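PDB 4G2A: YARHG domain-containing protein from Legionella pneumophila subsp. pneumophila, which is of unknown function but may bind a nutrient, and joins a beta-rich DUF4424-type region to a helical YARHG domain. Local coordinates for residues P38-S43 and A147-M152; I62-P67 and A165-S170; S251-A254 and A259-S262; L269-Y274 and P284-Y289. One frame throughout, in Å; residues are numbered along the deposited sequence.

Contact 1 of 4, residues P38-S43 and A147-M152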
loop_
_atom_site.group_PDB
_atom_site.type_symbol
_atom_site.label_atom_id
_atom_site.label_comp_id
_atom_site.label_asym_id
_atom_site.label_seq_id
_atom_site.Cartn_x
_atom_site.Cartn_y
_atom_site.Cartn_z
ATOM N N PRO A 38 5.702 -11.286 9.619
ATOM C CA PRO A 38 6.381 -10.389 10.577
ATOM C C PRO A 38 7.792 -9.935 10.126
ATOM O O PRO A 38 8.318 -8.965 10.672
ATOM C CB PRO A 38 6.418 -11.218 11.869
ATOM C CG PRO A 38 6.327 -12.637 11.429
ATOM C CD PRO A 38 5.469 -12.629 10.199
ATOM N N GLN A 39 8.379 -10.609 9.115
ATOM C CA GLN A 39 9.692 -10.318 8.508
ATOM C C GLN A 39 9.687 -8.999 7.702
ATOM O O GLN A 39 10.754 -8.549 7.259
ATOM C CB GLN A 39 10.122 -11.456 7.554
ATOM C CG GLN A 39 10.062 -12.862 8.127
ATOM C CD GLN A 39 8.828 -13.589 7.667
ATOM O OE1 GLN A 39 8.580 -13.763 6.469
ATOM N NE2 GLN A 39 8.049 -14.073 8.610
HETATM N N MSE A 40 8.489 -8.424 7.466
HETATM C CA MSE A 40 8.249 -7.161 6.745
HETATM C C MSE A 40 8.807 -7.233 5.327
HETATM O O MSE A 40 9.446 -6.296 4.837
HETATM C CB MSE A 40 8.804 -5.936 7.509
HETATM C CG MSE A 40 8.346 -5.826 8.963
HETATM SE SE MSE A 40 6.438 -6.131 9.284
HETATM C CE MSE A 40 5.646 -4.819 8.106
ATOM N N ASN A 41 8.536 -8.360 4.662
ATOM C CA ASN A 41 8.989 -8.603 3.301
ATOM C C ASN A 41 7.776 -8.608 2.340
ATOM O O ASN A 41 7.784 -9.257 1.290
ATOM C CB ASN A 41 9.834 -9.903 3.231
ATOM C CG ASN A 41 9.097 -11.174 3.574
ATOM O OD1 ASN A 41 7.935 -11.166 3.984
ATOM N ND2 ASN A 41 9.760 -12.300 3.381
ATOM N N GLY A 42 6.772 -7.826 2.703
ATOM C CA GLY A 42 5.577 -7.639 1.895
ATOM C C GLY A 42 5.853 -6.863 0.623
ATOM O O GLY A 42 6.835 -6.111 0.518
ATOM N N SER A 43 4.988 -7.067 -0.367
ATOM C CA SER A 43 5.109 -6.408 -1.654
ATOM C C SER A 43 3.734 -6.096 -2.232
ATOM O O SER A 43 2.726 -6.662 -1.812
ATOM C CB SER A 43 5.904 -7.277 -2.630
ATOM O OG SER A 43 5.429 -8.616 -2.669
ATOM N N ALA A 147 6.357 -3.018 0.633
ATOM C CA ALA A 147 5.143 -2.576 1.292
ATOM C C ALA A 147 5.490 -1.648 2.445
ATOM O O ALA A 147 5.953 -2.091 3.502
ATOM C CB ALA A 147 4.315 -3.763 1.751
ATOM N N THR A 148 5.302 -0.340 2.199
ATOM C CA THR A 148 5.526 0.758 3.130
ATOM C C THR A 148 4.811 0.463 4.461
ATOM O O THR A 148 3.668 -0.002 4.491
ATOM C CB THR A 148 5.075 2.100 2.469
ATOM O OG1 THR A 148 5.936 2.325 1.375
ATOM C CG2 THR A 148 5.208 3.313 3.379
ATOM N N TYR A 149 5.515 0.724 5.551
ATOM C CA TYR A 149 4.982 0.534 6.876
ATOM C C TYR A 149 5.650 1.539 7.832
ATOM O O TYR A 149 6.740 2.030 7.558
ATOM C CB TYR A 149 5.119 -0.945 7.332
ATOM C CG TYR A 149 6.542 -1.412 7.543
ATOM C CD1 TYR A 149 7.280 -1.956 6.497
ATOM C CD2 TYR A 149 7.142 -1.338 8.799
ATOM C CE1 TYR A 149 8.593 -2.390 6.687
ATOM C CE2 TYR A 149 8.452 -1.763 8.999
ATOM C CZ TYR A 149 9.170 -2.302 7.943
ATOM O OH TYR A 149 10.453 -2.734 8.145
ATOM N N ASP A 150 4.983 1.858 8.943
ATOM C CA ASP A 150 5.530 2.832 9.875
ATOM C C ASP A 150 5.423 2.387 11.343
ATOM O O ASP A 150 4.816 1.349 11.644
ATOM C CB ASP A 150 4.875 4.214 9.673
ATOM C CG ASP A 150 3.374 4.243 9.795
ATOM O OD1 ASP A 150 2.829 3.520 10.673
ATOM O OD2 ASP A 150 2.751 5.088 9.130
ATOM N N VAL A 151 6.029 3.198 12.237
ATOM C CA VAL A 151 6.129 3.020 13.697
ATOM C C VAL A 151 4.750 3.070 14.424
ATOM O O VAL A 151 4.716 2.809 15.622
ATOM C CB VAL A 151 7.127 4.031 14.322
ATOM C CG1 VAL A 151 8.550 3.734 13.854
ATOM C CG2 VAL A 151 6.746 5.484 14.013
HETATM N N MSE A 152 3.643 3.401 13.718
HETATM C CA MSE A 152 2.277 3.447 14.251
HETATM C C MSE A 152 1.570 2.129 13.951
HETATM O O MSE A 152 0.463 1.883 14.439
HETATM C CB MSE A 152 1.496 4.630 13.643
HETATM C CG MSE A 152 2.212 5.978 13.764
HETATM SE SE MSE A 152 2.187 6.716 15.565
HETATM C CE MSE A 152 3.746 5.938 16.297
HETATM O O HOH W 1 6.699 -4.442 4.447
HETATM O O HOH W 2 8.172 -4.750 2.198
#
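Met40, a selenomethionine, lies against one face of the Tyr149 ring. Its terminal methyl does the closest touching: Met40 CE is 3.6 Å from Tyr149 CG and sits over the face, shifted toward the rim. Met40 CE is 3.7 Å from the centroid of the Tyr149 ring and 18° off the normal, a CH-pi contact. The selenium stands farther above the same ring, Met40 SE being 4.8 Å from the Tyr149 centroid, in a Met-aromatic contact. The Met40 chain is folded at both chi2 and chi3. That fold turns the methyl back over the ring, while CB and CG lie near its hydroxyl end. Met40 CB is 3.6 Å from Tyr149 CE1. Tyr149 holds CG between its own backbone N and carbonyl carbon (chi1 67°), which sets the ring face against Met40 CE.

Next to this pair the backbones approach. Ala147 N gives a weak hydrogen bond to Gly42 O at 3.1 Å, and Ala147 CB packs on the Gly42 carbonyl. One water accepts from Ala147 N and meets Gly42 O. A second lies between Met40 O and Ala147 O, its bond to Met40 O weak. The contact joins the loop between strands 21-33 and 43-54 to the end of strand 136-150, beside strands 4-6 and 155-160. Dispersion and CH-pi attraction hold the side chains here, while the backbone is linked by one weak direct bond and two waters.

Contact 2 of 4, residues I62-P67 and A165-S170. With SO4 (sulfate ion), chain B.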
loop_
_atom_site.group_PDB
_atom_site.type_symbol
_atom_site.label_atom_id
_atom_site.label_comp_id
_atom_site.label_asym_id
_atom_site.label_seq_id
_atom_site.Cartn_x
_atom_site.Cartn_y
_atom_site.Cartn_z
ATOM N N ILE A 62 5.681 11.485 -29.060
ATOM C CA ILE A 62 5.955 12.053 -27.741
ATOM C C ILE A 62 6.756 11.061 -26.890
ATOM O O ILE A 62 6.712 9.846 -27.095
ATOM C CB ILE A 62 4.666 12.538 -26.982
ATOM C CG1 ILE A 62 3.811 11.375 -26.422
ATOM C CG2 ILE A 62 3.820 13.537 -27.784
ATOM C CD1 ILE A 62 3.235 11.642 -25.043
ATOM N N SER A 63 7.487 11.603 -25.940
ATOM C CA SER A 63 8.235 10.838 -24.973
ATOM C C SER A 63 7.397 10.801 -23.673
ATOM O O SER A 63 6.893 11.834 -23.212
ATOM C CB SER A 63 9.618 11.456 -24.766
ATOM O OG SER A 63 10.473 10.603 -24.021
HETATM N N MSE A 64 7.154 9.601 -23.163
HETATM C CA MSE A 64 6.406 9.386 -21.929
HETATM C C MSE A 64 7.361 8.969 -20.859
HETATM O O MSE A 64 8.349 8.298 -21.160
HETATM C CB MSE A 64 5.346 8.308 -22.108
HETATM C CG MSE A 64 4.117 8.762 -22.817
HETATM SE SE MSE A 64 2.698 7.472 -22.499
HETATM C CE MSE A 64 1.470 8.131 -23.868
ATOM N N ALA A 65 7.055 9.315 -19.599
ATOM C CA ALA A 65 7.906 8.956 -18.474
ATOM C C ALA A 65 7.115 8.391 -17.321
ATOM O O ALA A 65 6.011 8.877 -17.029
ATOM C CB ALA A 65 8.686 10.170 -18.007
ATOM N N PHE A 66 7.692 7.357 -16.656
ATOM C CA PHE A 66 7.164 6.765 -15.425
ATOM C C PHE A 66 8.062 7.248 -14.278
ATOM O O PHE A 66 9.164 6.733 -14.163
ATOM C CB PHE A 66 7.083 5.222 -15.471
ATOM C CG PHE A 66 6.845 4.577 -14.110
ATOM C CD1 PHE A 66 5.564 4.491 -13.574
ATOM C CD2 PHE A 66 7.899 4.039 -13.380
ATOM C CE1 PHE A 66 5.342 3.861 -12.341
ATOM C CE2 PHE A 66 7.673 3.422 -12.140
ATOM C CZ PHE A 66 6.393 3.330 -11.638
ATOM N N PRO A 67 7.635 8.245 -13.452
ATOM C CA PRO A 67 8.489 8.712 -12.346
ATOM C C PRO A 67 8.455 7.770 -11.161
ATOM O O PRO A 67 7.455 7.094 -10.931
ATOM C CB PRO A 67 7.895 10.071 -11.973
ATOM C CG PRO A 67 6.689 10.249 -12.815
ATOM C CD PRO A 67 6.344 8.952 -13.447
ATOM N N ALA A 165 -3.046 15.866 -14.457
ATOM C CA ALA A 165 -3.244 17.269 -14.839
ATOM C C ALA A 165 -2.223 17.721 -15.906
ATOM O O ALA A 165 -2.385 18.794 -16.474
ATOM C CB ALA A 165 -3.120 18.161 -13.608
ATOM N N LEU A 166 -1.157 16.925 -16.150
ATOM C CA LEU A 166 -0.169 17.240 -17.179
ATOM C C LEU A 166 -0.704 16.868 -18.591
ATOM O O LEU A 166 -0.192 17.360 -19.599
ATOM C CB LEU A 166 1.163 16.536 -16.903
ATOM C CG LEU A 166 1.951 17.032 -15.693
ATOM C CD1 LEU A 166 2.965 16.019 -15.268
ATOM C CD2 LEU A 166 2.576 18.410 -15.925
ATOM N N TRP A 167 -1.722 15.991 -18.650
ATOM C CA TRP A 167 -2.343 15.579 -19.899
ATOM C C TRP A 167 -3.460 16.559 -20.257
ATOM O O TRP A 167 -3.977 17.261 -19.378
ATOM C CB TRP A 167 -2.857 14.138 -19.795
ATOM C CG TRP A 167 -1.753 13.147 -19.595
ATOM C CD1 TRP A 167 -1.418 12.530 -18.433
ATOM C CD2 TRP A 167 -0.801 12.703 -20.575
ATOM N NE1 TRP A 167 -0.337 11.697 -18.630
ATOM C CE2 TRP A 167 0.057 11.777 -19.938
ATOM C CE3 TRP A 167 -0.610 12.969 -21.947
ATOM C CZ2 TRP A 167 1.111 11.141 -20.611
ATOM C CZ3 TRP A 167 0.442 12.346 -22.610
ATOM C CH2 TRP A 167 1.296 11.454 -21.942
ATOM N N GLN A 168 -3.808 16.618 -21.559
ATOM C CA GLN A 168 -4.816 17.511 -22.125
ATOM C C GLN A 168 -6.173 17.302 -21.493
ATOM O O GLN A 168 -6.585 16.163 -21.274
ATOM C CB GLN A 168 -4.909 17.340 -23.638
ATOM C CG GLN A 168 -5.642 18.489 -24.311
ATOM C CD GLN A 168 -5.754 18.292 -25.787
ATOM O OE1 GLN A 168 -5.816 17.168 -26.287
ATOM N NE2 GLN A 168 -5.774 19.396 -26.517
ATOM N N ASP A 169 -6.854 18.428 -21.191
ATOM C CA ASP A 169 -8.169 18.538 -20.542
ATOM C C ASP A 169 -8.023 18.325 -19.039
ATOM O O ASP A 169 -6.925 18.025 -18.550
ATOM C CB ASP A 169 -9.231 17.595 -21.161
ATOM C CG ASP A 169 -9.504 17.855 -22.641
ATOM O OD1 ASP A 169 -9.516 19.049 -23.050
ATOM O OD2 ASP A 169 -9.708 16.872 -23.390
ATOM N N SER A 170 -9.112 18.556 -18.301
ATOM C CA SER A 170 -9.135 18.449 -16.841
ATOM C C SER A 170 -9.107 16.983 -16.367
ATOM O O SER A 170 -8.213 16.585 -15.591
ATOM C CB SER A 170 -10.363 19.167 -16.270
ATOM O OG SER A 170 -11.541 18.958 -17.039
HETATM S S SO4 B . 8.648 15.052 -26.351
HETATM O O1 SO4 B . 9.895 15.291 -25.620
HETATM O O2 SO4 B . 7.971 16.318 -26.638
HETATM O O3 SO4 B . 8.941 14.366 -27.614
HETATM O O4 SO4 B . 7.779 14.225 -25.532
#
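Trp167 meets two side chains of strand 60-68 with the far corner of its indole. Ile62 comes in at the edge, near the ring plane. Its CD1 is 3.7 Å from Trp167 CH2 and 3.8 Å from Trp167 CZ3, so the methyl meets the rim of the six-membered ring. Selenomethionine Met64 runs across the indole at about a right angle. Its chain is extended beyond CG (chi2 -163°, chi3 -167°), which carries the methyl obliquely to the same corner: Met64 CE is 3.8 Å from Trp167 CH2. Met64 SE is 5.3 Å from the centroid of the Trp167 six-membered ring, an oblique Met-aromatic contact.

Ile62 and Met64 are two residues apart on the strand and lean on one tryptophan, as expected for one face of a beta strand. The indole thereby ties the loop between strands 155-160 and 174-180 to this beta-rich part of the fold. Phe52 meets the Trp167 ring as well, and Trp167 NE1 is hydrogen-bonded to Pro13 O.

Ser63, between the two, turns elsewhere. Ser63 N donates a nearly straight hydrogen bond (169°) to O4 of a sulfate ion, 2.7 Å away. Ser17 OG binds the same ion, which probably came from the crystallisation liquor.

Contact 3 of 4, residues S251-A254 and A259-S262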
loop_
_atom_site.group_PDB
_atom_site.type_symbol
_atom_site.label_atom_id
_atom_site.label_comp_id
_atom_site.label_asym_id
_atom_site.label_seq_id
_atom_site.Cartn_x
_atom_site.Cartn_y
_atom_site.Cartn_z
ATOM N N SER A 251 4.342 1.618 27.978
ATOM C CA SER A 251 3.659 2.257 29.102
ATOM C C SER A 251 4.639 2.552 30.231
ATOM O O SER A 251 5.528 1.733 30.511
ATOM C CB SER A 251 2.516 1.379 29.601
ATOM O OG SER A 251 1.702 2.073 30.534
ATOM N N ASP A 252 4.460 3.737 30.861
ATOM C CA ASP A 252 5.300 4.243 31.954
ATOM C C ASP A 252 5.018 3.526 33.288
ATOM O O ASP A 252 5.963 3.257 34.050
ATOM C CB ASP A 252 5.123 5.769 32.118
ATOM C CG ASP A 252 3.694 6.256 32.320
ATOM O OD1 ASP A 252 2.789 5.773 31.597
ATOM O OD2 ASP A 252 3.493 7.174 33.146
ATOM N N ASP A 253 3.723 3.213 33.566
ATOM C CA ASP A 253 3.258 2.534 34.777
ATOM C C ASP A 253 2.699 1.133 34.422
ATOM O O ASP A 253 1.672 0.720 34.968
ATOM C CB ASP A 253 2.189 3.410 35.477
ATOM C CG ASP A 253 0.959 3.738 34.632
ATOM O OD1 ASP A 253 1.124 4.339 33.548
ATOM O OD2 ASP A 253 -0.163 3.408 35.067
ATOM N N ALA A 254 3.372 0.408 33.507
ATOM C CA ALA A 254 2.963 -0.893 32.987
ATOM C C ALA A 254 2.446 -1.880 34.046
ATOM O O ALA A 254 1.358 -2.414 33.846
ATOM C CB ALA A 254 4.087 -1.526 32.191
ATOM N N ALA A 259 -2.377 -4.295 36.492
ATOM C CA ALA A 259 -3.096 -4.702 37.707
ATOM C C ALA A 259 -4.520 -4.101 37.753
ATOM O O ALA A 259 -5.410 -4.703 38.354
ATOM C CB ALA A 259 -2.312 -4.287 38.943
ATOM N N ARG A 260 -4.727 -2.938 37.096
ATOM C CA ARG A 260 -6.005 -2.218 36.990
ATOM C C ARG A 260 -6.999 -2.899 36.033
ATOM O O ARG A 260 -8.156 -2.470 35.966
ATOM C CB ARG A 260 -5.768 -0.777 36.491
ATOM C CG ARG A 260 -5.372 0.218 37.569
ATOM C CD ARG A 260 -5.098 1.579 36.956
ATOM N NE ARG A 260 -3.782 2.085 37.352
ATOM C CZ ARG A 260 -3.143 3.079 36.747
ATOM N NH1 ARG A 260 -3.690 3.694 35.706
ATOM N NH2 ARG A 260 -1.949 3.467 37.178
ATOM N N LEU A 261 -6.545 -3.902 35.245
ATOM C CA LEU A 261 -7.396 -4.609 34.292
ATOM C C LEU A 261 -8.361 -5.566 34.992
ATOM O O LEU A 261 -7.979 -6.197 35.981
ATOM C CB LEU A 261 -6.536 -5.403 33.295
ATOM C CG LEU A 261 -5.680 -4.623 32.288
ATOM C CD1 LEU A 261 -4.898 -5.580 31.402
ATOM C CD2 LEU A 261 -6.530 -3.675 31.431
ATOM N N SER A 262 -9.600 -5.703 34.467
ATOM C CA SER A 262 -10.578 -6.662 34.999
ATOM C C SER A 262 -10.092 -8.087 34.672
ATOM O O SER A 262 -9.216 -8.235 33.819
ATOM C CB SER A 262 -11.961 -6.403 34.421
ATOM O OG SER A 262 -11.965 -6.635 33.022
#
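Asp253 OD2 and Arg260 NH2 are 2.8 Å apart and form a salt bridge, the one direct polar link between residues 251-254 and 259-262. The approach is one oxygen to one nitrogen. Asp253 OD2 lies 3.4 Å from Arg260 CZ and 3.6 Å from Arg260 NH1, so the second amino group stands farther off. The carboxylate and guanidinium planes are 26° apart, and the carboxylate oxygen comes in obliquely. The two side chains cross at about a right angle.

The torsions explain the meeting. Asp253 has CG between its backbone N and carbonyl carbon (chi1 59°), which swings the carboxylate toward residue 260. Arg260 runs straight at chi2 and then bends at chi3 (-127°), bringing its guanidinium across to the aspartate. Asp253 was modelled in two conformers, and the bridge is described for one of them. Whether the other makes it is not established, so its permanence is doubtful.

Arg260 NH1 has a second anionic partner, a sulfate ion in a salt bridge. The guanidinium thus has two anionic partners, through different nitrogens, and both would be expected to favour its positive charge. The sulfate probably came from the crystallisation liquor. The arginine is exposed, so solvent would be expected to weaken the pull between the charges. Further on, the Ser262 side chain caps a backbone N of the next helix.

Asp253 is the N-cap residue of helix 254-259, though its side chain makes no capping bond. Arg260 follows the last turn of that helix. The arrangement is a surface salt bridge spanning one short helix of the YARHG domain.

Contact 4 of 4, residues L269-Y274 and P284-Y289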
loop_
_atom_site.group_PDB
_atom_site.type_symbol
_atom_site.label_atom_id
_atom_site.label_comp_id
_atom_site.label_asym_id
_atom_site.label_seq_id
_atom_site.Cartn_x
_atom_site.Cartn_y
_atom_site.Cartn_z
ATOM N N LEU A 269 -6.278 -10.183 27.036
ATOM C CA LEU A 269 -4.978 -9.595 26.689
ATOM C C LEU A 269 -3.901 -10.657 26.550
ATOM O O LEU A 269 -3.130 -10.614 25.581
ATOM C CB LEU A 269 -4.522 -8.530 27.716
ATOM C CG LEU A 269 -3.082 -7.996 27.553
ATOM C CD1 LEU A 269 -2.901 -7.237 26.227
ATOM C CD2 LEU A 269 -2.689 -7.132 28.701
ATOM N N ARG A 270 -3.830 -11.587 27.526
ATOM C CA ARG A 270 -2.861 -12.675 27.554
ATOM C C ARG A 270 -3.009 -13.585 26.344
ATOM O O ARG A 270 -2.009 -13.980 25.746
ATOM C CB ARG A 270 -3.037 -13.511 28.843
ATOM C CG ARG A 270 -2.229 -14.821 28.868
ATOM C CD ARG A 270 -2.659 -15.795 29.957
ATOM N NE ARG A 270 -2.593 -15.220 31.301
ATOM C CZ ARG A 270 -1.473 -15.022 31.998
ATOM N NH1 ARG A 270 -0.286 -15.334 31.473
ATOM N NH2 ARG A 270 -1.528 -14.494 33.214
ATOM N N ASN A 271 -4.251 -13.971 26.036
ATOM C CA ASN A 271 -4.540 -14.915 24.982
ATOM C C ASN A 271 -4.407 -14.294 23.580
ATOM O O ASN A 271 -4.069 -15.028 22.646
ATOM C CB ASN A 271 -5.884 -15.558 25.234
ATOM C CG ASN A 271 -5.752 -16.611 26.316
ATOM O OD1 ASN A 271 -5.254 -17.708 26.072
ATOM N ND2 ASN A 271 -6.083 -16.274 27.557
ATOM N N THR A 272 -4.522 -12.936 23.465
ATOM C CA THR A 272 -4.338 -12.162 22.227
ATOM C C THR A 272 -2.857 -12.288 21.765
ATOM O O THR A 272 -2.579 -12.262 20.554
ATOM C CB THR A 272 -4.770 -10.712 22.490
ATOM O OG1 THR A 272 -6.182 -10.697 22.630
ATOM C CG2 THR A 272 -4.372 -9.723 21.379
ATOM N N ILE A 273 -1.926 -12.449 22.738
ATOM C CA ILE A 273 -0.483 -12.588 22.510
ATOM C C ILE A 273 -0.228 -13.832 21.638
ATOM O O ILE A 273 0.616 -13.780 20.743
ATOM C CB ILE A 273 0.318 -12.618 23.856
ATOM C CG1 ILE A 273 0.183 -11.276 24.614
ATOM C CG2 ILE A 273 1.802 -12.940 23.630
ATOM C CD1 ILE A 273 0.605 -11.289 26.083
ATOM N N TYR A 274 -1.027 -14.902 21.857
ATOM C CA TYR A 274 -0.970 -16.182 21.151
ATOM C C TYR A 274 -1.872 -16.206 19.910
ATOM O O TYR A 274 -1.519 -16.853 18.930
ATOM C CB TYR A 274 -1.420 -17.308 22.100
ATOM C CG TYR A 274 -0.608 -17.420 23.366
ATOM C CD1 TYR A 274 0.559 -18.174 23.402
ATOM C CD2 TYR A 274 -1.050 -16.843 24.553
ATOM C CE1 TYR A 274 1.280 -18.334 24.580
ATOM C CE2 TYR A 274 -0.309 -16.956 25.731
ATOM C CZ TYR A 274 0.856 -17.706 25.739
ATOM O OH TYR A 274 1.596 -17.858 26.887
ATOM N N PRO A 284 -14.605 -22.085 25.401
ATOM C CA PRO A 284 -15.698 -21.389 24.690
ATOM C C PRO A 284 -15.614 -19.868 24.726
ATOM O O PRO A 284 -15.763 -19.248 23.675
ATOM C CB PRO A 284 -16.957 -21.875 25.407
ATOM C CG PRO A 284 -16.577 -23.178 26.006
ATOM C CD PRO A 284 -15.134 -23.078 26.362
ATOM N N ASP A 285 -15.337 -19.275 25.907
ATOM C CA ASP A 285 -15.226 -17.820 26.059
ATOM C C ASP A 285 -14.169 -17.226 25.111
ATOM O O ASP A 285 -14.427 -16.174 24.532
ATOM C CB ASP A 285 -14.935 -17.418 27.524
ATOM C CG ASP A 285 -13.563 -17.758 28.108
ATOM O OD1 ASP A 285 -12.958 -18.767 27.672
ATOM O OD2 ASP A 285 -13.127 -17.052 29.048
ATOM N N LEU A 286 -13.011 -17.918 24.930
ATOM C CA LEU A 286 -11.916 -17.475 24.066
ATOM C C LEU A 286 -12.226 -17.738 22.605
ATOM O O LEU A 286 -11.957 -16.875 21.771
ATOM C CB LEU A 286 -10.583 -18.148 24.442
ATOM C CG LEU A 286 -9.992 -17.819 25.797
ATOM C CD1 LEU A 286 -8.754 -18.633 26.031
ATOM C CD2 LEU A 286 -9.669 -16.341 25.926
ATOM N N GLN A 287 -12.773 -18.945 22.305
ATOM C CA GLN A 287 -13.188 -19.436 20.982
ATOM C C GLN A 287 -14.083 -18.410 20.306
ATOM O O GLN A 287 -13.765 -17.946 19.211
ATOM C CB GLN A 287 -13.954 -20.748 21.181
ATOM C CG GLN A 287 -13.739 -21.845 20.158
ATOM C CD GLN A 287 -14.261 -23.156 20.728
ATOM O OE1 GLN A 287 -15.437 -23.285 21.098
ATOM N NE2 GLN A 287 -13.391 -24.150 20.857
ATOM N N GLU A 288 -15.167 -18.010 21.018
ATOM C CA GLU A 288 -16.179 -17.041 20.615
ATOM C C GLU A 288 -15.614 -15.619 20.472
ATOM O O GLU A 288 -16.032 -14.905 19.550
ATOM C CB GLU A 288 -17.342 -17.030 21.618
ATOM C CG GLU A 288 -18.656 -16.612 20.975
ATOM C CD GLU A 288 -19.642 -15.893 21.876
ATOM O OE1 GLU A 288 -19.888 -16.373 23.007
ATOM O OE2 GLU A 288 -20.211 -14.871 21.426
ATOM N N TYR A 289 -14.709 -15.200 21.400
ATOM C CA TYR A 289 -14.080 -13.875 21.412
ATOM C C TYR A 289 -13.192 -13.640 20.178
ATOM O O TYR A 289 -13.329 -12.611 19.522
ATOM C CB TYR A 289 -13.269 -13.680 22.698
ATOM C CG TYR A 289 -12.496 -12.380 22.786
ATOM C CD1 TYR A 289 -13.107 -11.215 23.235
ATOM C CD2 TYR A 289 -11.126 -12.340 22.534
ATOM C CE1 TYR A 289 -12.397 -10.021 23.339
ATOM C CE2 TYR A 289 -10.401 -11.156 22.654
ATOM C CZ TYR A 289 -11.037 -10.004 23.078
ATOM O OH TYR A 289 -10.328 -8.840 23.221
HETATM O O HOH W 3 -7.564 -8.497 22.501
#
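Leu286 and Asn271 make the close part of this contact. The leucine sets both methyls against the asparagine side chain, which it crosses at about a right angle. Leu286 CD1 is 3.6 Å from both Asn271 OD1 and Asn271 CG, and Leu286 CD2 is 3.9 Å from Asn271 CB. Asn271 ND2 is hydrogen-bonded back to Arg267 O, one turn earlier in helix 263-275, which steadies the amide as it rests on the leucine methyls. Phe281 and Phe290 also touch Asn271.

The other half is looser. Thr272 OG1 is 4.2 Å from Tyr289 CE2, at the ring edge, with no direct hydrogen bond. A water fills the role instead. It donates to Thr272 OG1 at 2.6 Å and is hydrogen-bonded to Tyr289 OH at 2.9 Å, lying in the plane of the tyrosine ring. Thr272 OG1 is also hydrogen-bonded to Phe268 O, and the Phe268 ring stacks on Tyr289.

The contact pairs helices 263-275 and 284-291 within the helical YARHG domain. The leucine methyls pack on a polar amide. Asn271 ND2 and Thr272 OG1 bond within their own helix, Thr272 OG1 also to the water, and no direct hydrogen bond crosses between the segments.

Contacts 1, 2 and 4 are buried, whereas contact 3 lies on the surface. Contacts 1 and 2 each fasten a loop to the beta-rich region, with their centres 31 Å apart, and in both a selenomethionine meets an aromatic ring. Their segments alternate along the chain. Contacts 3 and 4 belong to the helical YARHG region. They touch through Leu261 CD1 and Leu269 CD2, 3.8 Å apart, where the loop after helix 254-259 packs on helix 263-275. Chemistry follows place: ring and methyl contacts, with a few waters, in the buried contacts; a charge pair on the surface. Contact 4 mixes methyl packing with a water bridge. Contacts 2 and 3 are about 56 Å apart between centres.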